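PDB 2OHW: YueI protein from Bacillus subtilis, which is of unknown function and belongs to the DUF1694 family, folding as a single chain in which helices pack on a four-stranded mixed sheet. Local coordinates for residues P51-E54 with A55-E58; L73-Q76 with S77-S80; S80-Q83 with M84-Y88; Q122-I125 with Y126-V130. All blocks are in the same frame, centred on the assembly; numbering follows the deposited sequence.

Contact 1: residues P51-E54 with A55-E58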
loop_
_atom_site.group_PDB
_atom_site.type_symbol
_atom_site.label_atom_id
_atom_site.label_comp_id
_atom_site.label_asym_id
_atom_site.label_seq_id
_atom_site.Cartn_x
_atom_site.Cartn_y
_atom_site.Cartn_z
ATOM N N PRO A 51 0.986 -2.864 14.601
ATOM C CA PRO A 51 1.472 -2.567 13.252
ATOM C C PRO A 51 2.285 -3.719 12.670
ATOM O O PRO A 51 2.888 -4.500 13.415
ATOM C CB PRO A 51 2.353 -1.328 13.450
ATOM C CG PRO A 51 2.745 -1.359 14.873
ATOM C CD PRO A 51 1.591 -1.968 15.609
ATOM N N TYR A 52 2.294 -3.829 11.348
ATOM C CA TYR A 52 3.000 -4.921 10.700
ATOM C C TYR A 52 4.516 -4.698 10.662
ATOM O O TYR A 52 5.017 -3.730 10.059
ATOM C CB TYR A 52 2.463 -5.140 9.281
ATOM C CG TYR A 52 1.142 -5.886 9.211
ATOM C CD1 TYR A 52 1.099 -7.244 8.915
ATOM C CD2 TYR A 52 -0.061 -5.222 9.422
ATOM C CE1 TYR A 52 -0.132 -7.919 8.844
ATOM C CE2 TYR A 52 -1.273 -5.870 9.341
ATOM C CZ TYR A 52 -1.301 -7.218 9.062
ATOM O OH TYR A 52 -2.529 -7.850 8.999
ATOM N N LYS A 53 5.248 -5.623 11.272
ATOM C CA LYS A 53 6.714 -5.597 11.202
ATOM C C LYS A 53 7.247 -5.719 9.765
ATOM O O LYS A 53 8.333 -5.232 9.470
ATOM C CB LYS A 53 7.318 -6.685 12.097
ATOM C CG LYS A 53 8.815 -6.522 12.365
ATOM C CD LYS A 53 9.146 -5.222 13.111
ATOM C CE LYS A 53 10.615 -4.863 12.927
ATOM N NZ LYS A 53 11.001 -3.692 13.760
ATOM N N GLU A 54 6.473 -6.352 8.880
ATOM C CA GLU A 54 6.852 -6.466 7.475
ATOM C C GLU A 54 6.906 -5.107 6.797
ATOM O O GLU A 54 7.747 -4.877 5.932
ATOM C CB GLU A 54 5.886 -7.385 6.720
ATOM C CG GLU A 54 5.917 -8.840 7.209
ATOM C CD GLU A 54 4.939 -9.143 8.332
ATOM O OE1 GLU A 54 4.417 -8.221 8.982
ATOM O OE2 GLU A 54 4.699 -10.339 8.585
ATOM N N ALA A 55 6.036 -4.185 7.209
ATOM C CA ALA A 55 6.103 -2.819 6.682
ATOM C C ALA A 55 7.323 -2.109 7.233
ATOM O O ALA A 55 8.000 -1.392 6.495
ATOM C CB ALA A 55 4.833 -2.032 7.010
ATOM N N GLU A 56 7.609 -2.313 8.518
ATOM C CA GLU A 56 8.809 -1.709 9.109
ATOM C C GLU A 56 10.059 -2.180 8.371
ATOM O O GLU A 56 10.959 -1.397 8.100
ATOM C CB GLU A 56 8.931 -1.977 10.611
ATOM C CG GLU A 56 10.175 -1.284 11.204
ATOM C CD GLU A 56 10.107 -0.971 12.683
ATOM O OE1 GLU A 56 9.248 -1.535 13.399
ATOM O OE2 GLU A 56 10.956 -0.166 13.130
ATOM N N HIS A 57 10.103 -3.465 8.028
ATOM C CA HIS A 57 11.246 -3.989 7.302
ATOM C C HIS A 57 11.486 -3.257 5.991
ATOM O O HIS A 57 12.633 -2.933 5.643
ATOM C CB HIS A 57 11.076 -5.489 7.032
ATOM C CG HIS A 57 12.240 -6.090 6.311
ATOM N ND1 HIS A 57 12.293 -6.190 4.939
ATOM C CD2 HIS A 57 13.429 -6.547 6.770
ATOM C CE1 HIS A 57 13.449 -6.729 4.582
ATOM N NE2 HIS A 57 14.157 -6.946 5.676
ATOM N N GLU A 58 10.410 -3.026 5.242
ATOM C CA GLU A 58 10.504 -2.340 3.962
ATOM C C GLU A 58 10.898 -0.870 4.119
ATOM O O GLU A 58 11.644 -0.333 3.299
ATOM C CB GLU A 58 9.195 -2.470 3.165
ATOM C CG GLU A 58 8.892 -3.896 2.648
ATOM C CD GLU A 58 10.069 -4.576 1.937
ATOM O OE1 GLU A 58 10.775 -3.928 1.124
ATOM O OE2 GLU A 58 10.284 -5.783 2.186
#

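Contact 2: residues L73-Q76 with S77-S80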
loop_
_atom_site.group_PDB
_atom_site.type_symbol
_atom_site.label_atom_id
_atom_site.label_comp_id
_atom_site.label_asym_id
_atom_site.label_seq_id
_atom_site.Cartn_x
_atom_site.Cartn_y
_atom_site.Cartn_z
ATOM N N LEU A 73 -8.705 6.993 6.030
ATOM C CA LEU A 73 -8.370 6.513 7.362
ATOM C C LEU A 73 -8.217 7.678 8.336
ATOM O O LEU A 73 -7.777 8.754 7.952
ATOM C CB LEU A 73 -7.051 5.733 7.312
ATOM C CG LEU A 73 -7.081 4.414 6.537
ATOM C CD1 LEU A 73 -5.643 3.921 6.374
ATOM C CD2 LEU A 73 -7.919 3.405 7.295
ATOM N N GLN A 74 -8.598 7.448 9.587
ATOM C CA GLN A 74 -8.343 8.393 10.659
ATOM C C GLN A 74 -6.908 8.266 11.160
ATOM O O GLN A 74 -6.327 7.177 11.123
ATOM C CB GLN A 74 -9.330 8.142 11.806
ATOM C CG GLN A 74 -10.765 8.422 11.392
ATOM C CD GLN A 74 -11.761 8.251 12.516
ATOM O OE1 GLN A 74 -11.387 8.093 13.675
ATOM N NE2 GLN A 74 -13.046 8.281 12.171
ATOM N N TYR A 75 -6.362 9.380 11.648
ATOM C CA TYR A 75 -4.974 9.454 12.123
ATOM C C TYR A 75 -4.555 8.319 13.023
ATOM O O TYR A 75 -3.486 7.740 12.817
ATOM C CB TYR A 75 -4.704 10.792 12.828
ATOM C CG TYR A 75 -3.240 11.008 13.165
ATOM C CD1 TYR A 75 -2.320 11.341 12.172
ATOM C CD2 TYR A 75 -2.783 10.888 14.473
ATOM C CE1 TYR A 75 -0.980 11.542 12.474
ATOM C CE2 TYR A 75 -1.442 11.079 14.783
ATOM C CZ TYR A 75 -0.550 11.403 13.777
ATOM O OH TYR A 75 0.784 11.601 14.081
ATOM N N GLN A 76 -5.366 8.008 14.029
ATOM C CA GLN A 76 -4.958 6.994 15.001
ATOM C C GLN A 76 -4.715 5.614 14.383
ATOM O O GLN A 76 -3.998 4.803 14.956
ATOM C CB GLN A 76 -5.962 6.922 16.157
ATOM C CG GLN A 76 -7.303 6.337 15.787
ATOM C CD GLN A 76 -8.297 7.342 15.248
ATOM O OE1 GLN A 76 -7.969 8.503 14.968
ATOM N NE2 GLN A 76 -9.538 6.890 15.085
ATOM N N SER A 77 -5.289 5.381 13.204
ATOM C CA SER A 77 -5.136 4.113 12.493
ATOM C C SER A 77 -3.775 3.957 11.830
ATOM O O SER A 77 -3.254 2.845 11.722
ATOM C CB SER A 77 -6.234 3.952 11.425
ATOM O OG SER A 77 -7.531 4.031 12.009
ATOM N N TYR A 78 -3.204 5.060 11.365
ATOM C CA TYR A 78 -1.957 4.988 10.607
ATOM C C TYR A 78 -0.772 5.670 11.246
ATOM O O TYR A 78 0.339 5.614 10.724
ATOM C CB TYR A 78 -2.140 5.520 9.181
ATOM C CG TYR A 78 -2.617 6.957 9.055
ATOM C CD1 TYR A 78 -1.750 8.036 9.252
ATOM C CD2 TYR A 78 -3.936 7.235 8.710
ATOM C CE1 TYR A 78 -2.192 9.351 9.104
ATOM C CE2 TYR A 78 -4.379 8.531 8.564
ATOM C CZ TYR A 78 -3.505 9.586 8.766
ATOM O OH TYR A 78 -3.986 10.852 8.614
ATOM N N SER A 79 -0.993 6.339 12.372
ATOM C CA SER A 79 0.101 7.045 13.016
ATOM C C SER A 79 1.313 6.179 13.365
ATOM O O SER A 79 2.440 6.674 13.320
ATOM C CB SER A 79 -0.405 7.780 14.243
ATOM O OG SER A 79 -1.039 6.876 15.116
ATOM N N SER A 80 1.106 4.907 13.698
ATOM C CA SER A 80 2.244 4.026 13.991
ATOM C C SER A 80 3.181 3.911 12.786
ATOM O O SER A 80 4.398 3.813 12.944
ATOM C CB SER A 80 1.755 2.636 14.383
ATOM O OG SER A 80 1.072 2.683 15.620
HETATM O O HOH W 1 -6.734 11.161 8.258
HETATM O O HOH W 2 -9.671 4.850 10.387
HETATM O O HOH W 3 2.801 9.393 13.975
#

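Contact 3: residues S80-Q83 with M84-Y88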
loop_
_atom_site.group_PDB
_atom_site.type_symbol
_atom_site.label_atom_id
_atom_site.label_comp_id
_atom_site.label_asym_id
_atom_site.label_seq_id
_atom_site.Cartn_x
_atom_site.Cartn_y
_atom_site.Cartn_z
ATOM N N SER A 80 1.106 4.907 13.698
ATOM C CA SER A 80 2.244 4.026 13.991
ATOM C C SER A 80 3.181 3.911 12.786
ATOM O O SER A 80 4.398 3.813 12.944
ATOM C CB SER A 80 1.755 2.636 14.383
ATOM O OG SER A 80 1.072 2.683 15.620
ATOM N N TYR A 81 2.599 3.905 11.584
ATOM C CA TYR A 81 3.392 3.763 10.361
ATOM C C TYR A 81 4.175 5.025 10.069
ATOM O O TYR A 81 5.265 4.959 9.502
ATOM C CB TYR A 81 2.499 3.364 9.181
ATOM C CG TYR A 81 1.941 1.971 9.389
ATOM C CD1 TYR A 81 2.719 0.844 9.126
ATOM C CD2 TYR A 81 0.652 1.783 9.907
ATOM C CE1 TYR A 81 2.220 -0.445 9.357
ATOM C CE2 TYR A 81 0.145 0.503 10.134
ATOM C CZ TYR A 81 0.931 -0.597 9.848
ATOM O OH TYR A 81 0.400 -1.853 10.092
ATOM N N ILE A 82 3.631 6.175 10.480
ATOM C CA ILE A 82 4.349 7.445 10.324
ATOM C C ILE A 82 5.580 7.454 11.229
ATOM O O ILE A 82 6.649 7.925 10.819
ATOM C CB ILE A 82 3.421 8.642 10.631
ATOM C CG1 ILE A 82 2.416 8.820 9.479
ATOM C CG2 ILE A 82 4.249 9.926 10.919
ATOM C CD1 ILE A 82 1.393 9.955 9.682
ATOM N N GLN A 83 5.427 6.917 12.443
ATOM C CA GLN A 83 6.555 6.801 13.384
ATOM C C GLN A 83 7.652 5.944 12.773
ATOM O O GLN A 83 8.836 6.291 12.862
ATOM C CB GLN A 83 6.108 6.191 14.715
ATOM C CG GLN A 83 4.981 6.956 15.438
ATOM C CD GLN A 83 5.456 8.232 16.099
ATOM O OE1 GLN A 83 6.480 8.244 16.777
ATOM N NE2 GLN A 83 4.706 9.312 15.917
ATOM N N MET A 84 7.253 4.820 12.166
ATOM C CA MET A 84 8.209 3.904 11.526
ATOM C C MET A 84 8.913 4.615 10.379
ATOM O O MET A 84 10.142 4.523 10.239
ATOM C CB MET A 84 7.502 2.664 10.970
ATOM C CG MET A 84 6.840 1.735 11.966
ATOM S SD MET A 84 6.001 0.325 11.108
ATOM C CE MET A 84 5.918 0.891 9.432
ATOM N N ALA A 85 8.145 5.325 9.544
ATOM C CA ALA A 85 8.714 6.039 8.394
ATOM C C ALA A 85 9.745 7.071 8.867
ATOM O O ALA A 85 10.875 7.105 8.379
ATOM C CB ALA A 85 7.608 6.699 7.540
ATOM N N SER A 86 9.371 7.906 9.828
ATOM C CA SER A 86 10.283 8.948 10.280
ATOM C C SER A 86 11.559 8.382 10.890
ATOM O O SER A 86 12.640 8.964 10.713
ATOM C CB SER A 86 9.553 9.906 11.226
ATOM O OG SER A 86 8.528 10.571 10.499
ATOM N N ARG A 87 11.425 7.244 11.575
ATOM C CA ARG A 87 12.557 6.541 12.183
ATOM C C ARG A 87 13.663 6.263 11.153
ATOM O O ARG A 87 14.850 6.303 11.482
ATOM C CB ARG A 87 12.074 5.223 12.796
ATOM C CG ARG A 87 13.129 4.360 13.501
ATOM C CD ARG A 87 12.450 3.179 14.212
ATOM N NE ARG A 87 11.370 3.643 15.088
ATOM C CZ ARG A 87 10.208 3.020 15.289
ATOM N NH1 ARG A 87 9.927 1.871 14.677
ATOM N NH2 ARG A 87 9.312 3.559 16.103
ATOM N N TYR A 88 13.263 5.994 9.911
ATOM C CA TYR A 88 14.200 5.620 8.856
ATOM C C TYR A 88 14.352 6.685 7.767
ATOM O O TYR A 88 14.906 6.427 6.692
ATOM C CB TYR A 88 13.789 4.248 8.268
ATOM C CG TYR A 88 13.681 3.184 9.329
ATOM C CD1 TYR A 88 14.825 2.745 10.014
ATOM C CD2 TYR A 88 12.449 2.642 9.690
ATOM C CE1 TYR A 88 14.742 1.795 11.004
ATOM C CE2 TYR A 88 12.360 1.688 10.686
ATOM C CZ TYR A 88 13.518 1.273 11.332
ATOM O OH TYR A 88 13.435 0.322 12.320
#

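Contact 4: residues Q122-I125 with Y126-V130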
loop_
_atom_site.group_PDB
_atom_site.type_symbol
_atom_site.label_atom_id
_atom_site.label_comp_id
_atom_site.label_asym_id
_atom_site.label_seq_id
_atom_site.Cartn_x
_atom_site.Cartn_y
_atom_site.Cartn_z
ATOM N N GLN A 122 0.340 -11.858 3.105
ATOM C CA GLN A 122 -0.719 -12.832 3.104
ATOM C C GLN A 122 -1.036 -13.258 4.524
ATOM O O GLN A 122 -0.253 -13.968 5.169
ATOM C CB GLN A 122 -0.285 -14.048 2.293
ATOM C CG GLN A 122 -1.363 -15.106 2.167
ATOM C CD GLN A 122 -0.822 -16.353 1.533
ATOM O OE1 GLN A 122 0.214 -16.884 1.951
ATOM N NE2 GLN A 122 -1.510 -16.834 0.512
ATOM N N ASP A 123 -2.200 -12.847 5.002
ATOM C CA ASP A 123 -2.709 -13.314 6.291
ATOM C C ASP A 123 -4.236 -13.337 6.268
ATOM O O ASP A 123 -4.849 -12.943 5.266
ATOM C CB ASP A 123 -2.098 -12.510 7.478
ATOM C CG ASP A 123 -2.577 -11.052 7.566
ATOM O OD1 ASP A 123 -3.307 -10.574 6.681
ATOM O OD2 ASP A 123 -2.229 -10.374 8.567
ATOM N N ASP A 124 -4.865 -13.795 7.348
ATOM C CA ASP A 124 -6.330 -13.856 7.377
ATOM C C ASP A 124 -7.020 -12.492 7.220
ATOM O O ASP A 124 -8.105 -12.400 6.635
ATOM C CB ASP A 124 -6.825 -14.555 8.658
ATOM C CG ASP A 124 -6.436 -13.817 9.932
ATOM O OD1 ASP A 124 -5.524 -12.954 9.906
ATOM O OD2 ASP A 124 -7.054 -14.111 10.991
ATOM N N ILE A 125 -6.400 -11.433 7.743
ATOM C CA ILE A 125 -6.945 -10.093 7.572
ATOM C C ILE A 125 -6.940 -9.663 6.098
ATOM O O ILE A 125 -7.918 -9.087 5.608
ATOM C CB ILE A 125 -6.217 -9.054 8.446
ATOM C CG1 ILE A 125 -6.276 -9.479 9.911
ATOM C CG2 ILE A 125 -6.859 -7.681 8.276
ATOM C CD1 ILE A 125 -5.569 -8.540 10.867
ATOM N N TYR A 126 -5.865 -9.969 5.373
ATOM C CA TYR A 126 -5.840 -9.670 3.940
ATOM C C TYR A 126 -7.009 -10.329 3.230
ATOM O O TYR A 126 -7.746 -9.677 2.483
ATOM C CB TYR A 126 -4.541 -10.143 3.282
ATOM C CG TYR A 126 -4.437 -9.679 1.846
ATOM C CD1 TYR A 126 -3.911 -8.434 1.549
ATOM C CD2 TYR A 126 -4.904 -10.473 0.786
ATOM C CE1 TYR A 126 -3.820 -7.969 0.241
ATOM C CE2 TYR A 126 -4.822 -10.023 -0.524
ATOM C CZ TYR A 126 -4.280 -8.773 -0.786
ATOM O OH TYR A 126 -4.190 -8.292 -2.068
ATOM N N ASN A 127 -7.168 -11.626 3.479
ATOM C CA ASN A 127 -8.172 -12.419 2.781
ATOM C C ASN A 127 -9.576 -11.915 3.075
ATOM O O ASN A 127 -10.437 -11.946 2.209
ATOM C CB ASN A 127 -8.048 -13.890 3.174
ATOM C CG ASN A 127 -6.754 -14.511 2.696
ATOM O OD1 ASN A 127 -6.152 -14.061 1.711
ATOM N ND2 ASN A 127 -6.315 -15.561 3.383
ATOM N N ARG A 128 -9.793 -11.422 4.289
ATOM C CA ARG A 128 -11.133 -11.004 4.693
ATOM C C ARG A 128 -11.430 -9.558 4.306
ATOM O O ARG A 128 -12.590 -9.184 4.121
ATOM C CB ARG A 128 -11.337 -11.213 6.196
ATOM C CG ARG A 128 -11.216 -12.671 6.642
ATOM C CD ARG A 128 -11.850 -12.914 8.002
ATOM N NE ARG A 128 -11.156 -13.968 8.745
ATOM C CZ ARG A 128 -10.487 -13.771 9.879
ATOM N NH1 ARG A 128 -10.433 -12.562 10.424
ATOM N NH2 ARG A 128 -9.879 -14.789 10.478
ATOM N N SER A 129 -10.385 -8.747 4.158
ATOM C CA SER A 129 -10.563 -7.316 3.934
ATOM C C SER A 129 -10.375 -6.817 2.505
ATOM O O SER A 129 -10.882 -5.757 2.155
ATOM C CB SER A 129 -9.615 -6.543 4.857
ATOM O OG SER A 129 -8.262 -6.758 4.479
ATOM N N VAL A 130 -9.640 -7.547 1.669
ATOM C CA VAL A 130 -9.216 -6.956 0.397
ATOM C C VAL A 130 -10.367 -6.636 -0.576
ATOM O O VAL A 130 -10.267 -5.709 -1.391
ATOM C CB VAL A 130 -8.065 -7.764 -0.283
ATOM C CG1 VAL A 130 -8.569 -9.079 -0.867
ATOM C CG2 VAL A 130 -7.368 -6.921 -1.333
#

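Contact 1: residues P51-E54 with A55-E58
Lys53 sends CG opposite its backbone N (chi1 -166°) and then bends at chi2, while Glu56, turned the same way at chi1 (-178°), runs on extended; the two chains approach obliquely and bring amine and carboxylate together. The setting is the first turn of helix 53-60, with Tyr52 at the N-cap position, and the pair is an i to i+3 salt bridge along that turn, Lys53 NZ to Glu56 OE1 at 2.8 Å. The methylene CE of Lys53 trails along the same oxygen, at 3.6 Å from Glu56 OE1. The other oxygen of this carboxylate, OE2, is claimed from outside by Tyr88 OH and by Arg87 NH1, so the buried acid has a partner on each oxygen and two positive charges near it, which would probably keep it ionised. Tyr52 contributes through its backbone: its carbonyl O receives weak bonds from Ala55 N and Glu56 N, whereas its phenol points away from the turn to Asp123. Of the i to i+4 backbone bonds here, the one that is not weak joins His57 N to Lys53 O at 2.9 Å, the donor tilted modestly from the carbonyl plane. The Ala55 methyl packs on Tyr81 and Met84 of helix 75-87. At the far end, the imidazole of His57 makes a weak bond in its own ring plane, ND1 lying 3.4 Å from OE2 of Glu58.

Contact 2: residues L73-Q76 with S77-S80
Tyr75 and Tyr78 cross at about a right angle at the start of helix 75-87, their rings meeting obliquely with planes 77° apart; CD1 of Tyr75 comes within 3.7 Å of CE1 of Tyr78. The Tyr78 ring folds back over the first turn because CG sits between its backbone N and carbonyl carbon (chi1 59°). One face thus receives Tyr75 CA in a CH-pi contact, 3.9 Å from the ring centroid. Leu73 CB packs against Tyr78 CD2, and at the ring edge a water bridges Leu73 O and Tyr78 OH. The Tyr75 ring is in turn covered on one face by Ser79, whose CB stands 3.8 Å from the Tyr75 ring centroid. Behind the rings, Tyr75 O takes both Tyr78 N and Ser79 N, the latter nearly along the C=O axis at 2.9 Å. Gln76 NE2 reaches back to Gln74 OE1 at 2.6 Å, a side-chain bond from the first turn to a residue just before it, with OE1 near the Gln76 amide plane. This turn opens the helix of a beta-alpha-beta unit, between strands 65-70 and 92-95; Leu73 rests on helix 43-46, and Ser80 meets Pro51 in the loop leading to helix 53-60.

Contact 3: residues S80-Q83 with M84-Y88
Met84 presses its terminal methyl unusually close to Tyr81: CE lies 3.2 Å from CD1 of the Tyr81 ring, a tight approach for two carbons, and the methionine gets there with an off-staggered last torsion (chi3 -16°) after an extended CB-CG-SD run. The two side chains lie alongside each other and point the same way. The sulfur joins in obliquely, SD of Met84 standing 4.8 Å from the Tyr81 ring centroid, so this is a Met-aromatic contact in which the methyl makes the nearest approach. Tyr81 also spends its hydroxyl outside the turn, on Tyr52 N at the start of helix 53-60. Loss of ring and hydroxyl together, as with an alanine here, is likely to open a gap beside the Met84 methyl and leave Tyr52 N without this acceptor. The contact occupies the second half of helix 75-87, the crossover helix of a beta-alpha-beta unit joining strands 65-70 and 92-95. The helix is kinked at Ser80 and Tyr81, whose N atoms have no bond to the turn before, but from Met84 to Arg87 the backbone bonds run in an unbroken i to i+4 series: Ala85 N meets Tyr81 O at 2.9 Å, and Ser86 N bonds Ile82 O at 2.9 Å with an almost straight N-H (169°). Ile82 and Ala85 face strand 65-70, on Ile69 and Leu67. On the outer side Arg87, its NH1 held by Glu56, folds its guanidinium back so that Gln83 O lies over one face. The aliphatic start of that arginine is covered too, CG lying 3.8 Å above the centre of the Tyr88 ring.

Contact 4: residues Q122-I125 with Y126-V130
Asp123 and Tyr126 meet on the closely knit side of this turn: the carboxylate oxygen OD1 of Asp123 accepts Tyr126 N at 2.9 Å, met nearly along its C-O axis. The aspartate can reach forward because CG lies between its backbone N and carbonyl carbon (chi1 70°). The same oxygen also takes Gln45 NE2, and OD2 takes the hydroxyl of Tyr52, so both oxygens are engaged. A second tight point follows at Ile125 O: Ser129 OG donates to Ile125 O at 2.6 Å, Ser129 N reaches that oxygen from the opposite face of the carbonyl plane, and the serine hydroxyl also bonds Thr42 OG1. Asp123 is the N-cap of the short helix 124-129, its side chain closing a backbone N-H of the first turn while its own carbonyl O takes Asn127 N at 3.2 Å. Replacing Asp123 by an alanine would probably leave Tyr126 N without its capping acceptor and the Tyr52 hydroxyl without its carboxylate mate. Tyr126 packs on helix 43-46 and strand 37-42, and its OH bonds Leu11 O. The solvent side is looser and charged. There Asp124 and Arg128, both exposed, form an i to i+4 salt bridge, Asp124 OD2 to Arg128 NH2 at 3.0 Å. Their planes are turned 71° apart, and only one guanidinium nitrogen comes this close. Asp124 CB lies over one face of the Arg128 guanidinium, 3.5 Å above its plane.

How the contacts relate
Contacts 1, 2 and 3 are partly buried, while contact 4 is a surface turn. Contacts 2 and 3 are successive turns of helix 75-87, sharing Ser80, with Tyr75 touching Ile82 between them; the first relies on aromatic rings and waters, the second on a methionine against a tyrosine ring, with Ile82 and Ala85 on the sheet. Contact 1, on helix 53-60, lies alongside contact 3, their centres about 10 Å apart, and the two are joined through the buried Glu56 carboxylate. Asp123 connects contact 4 to Tyr52 of contact 1. Both N-caps therefore meet, although only contact 4 is closed by a capping side chain. Contacts 1 and 4 each add a salt bridge. Contact 4 touches neither contact 2 nor contact 3.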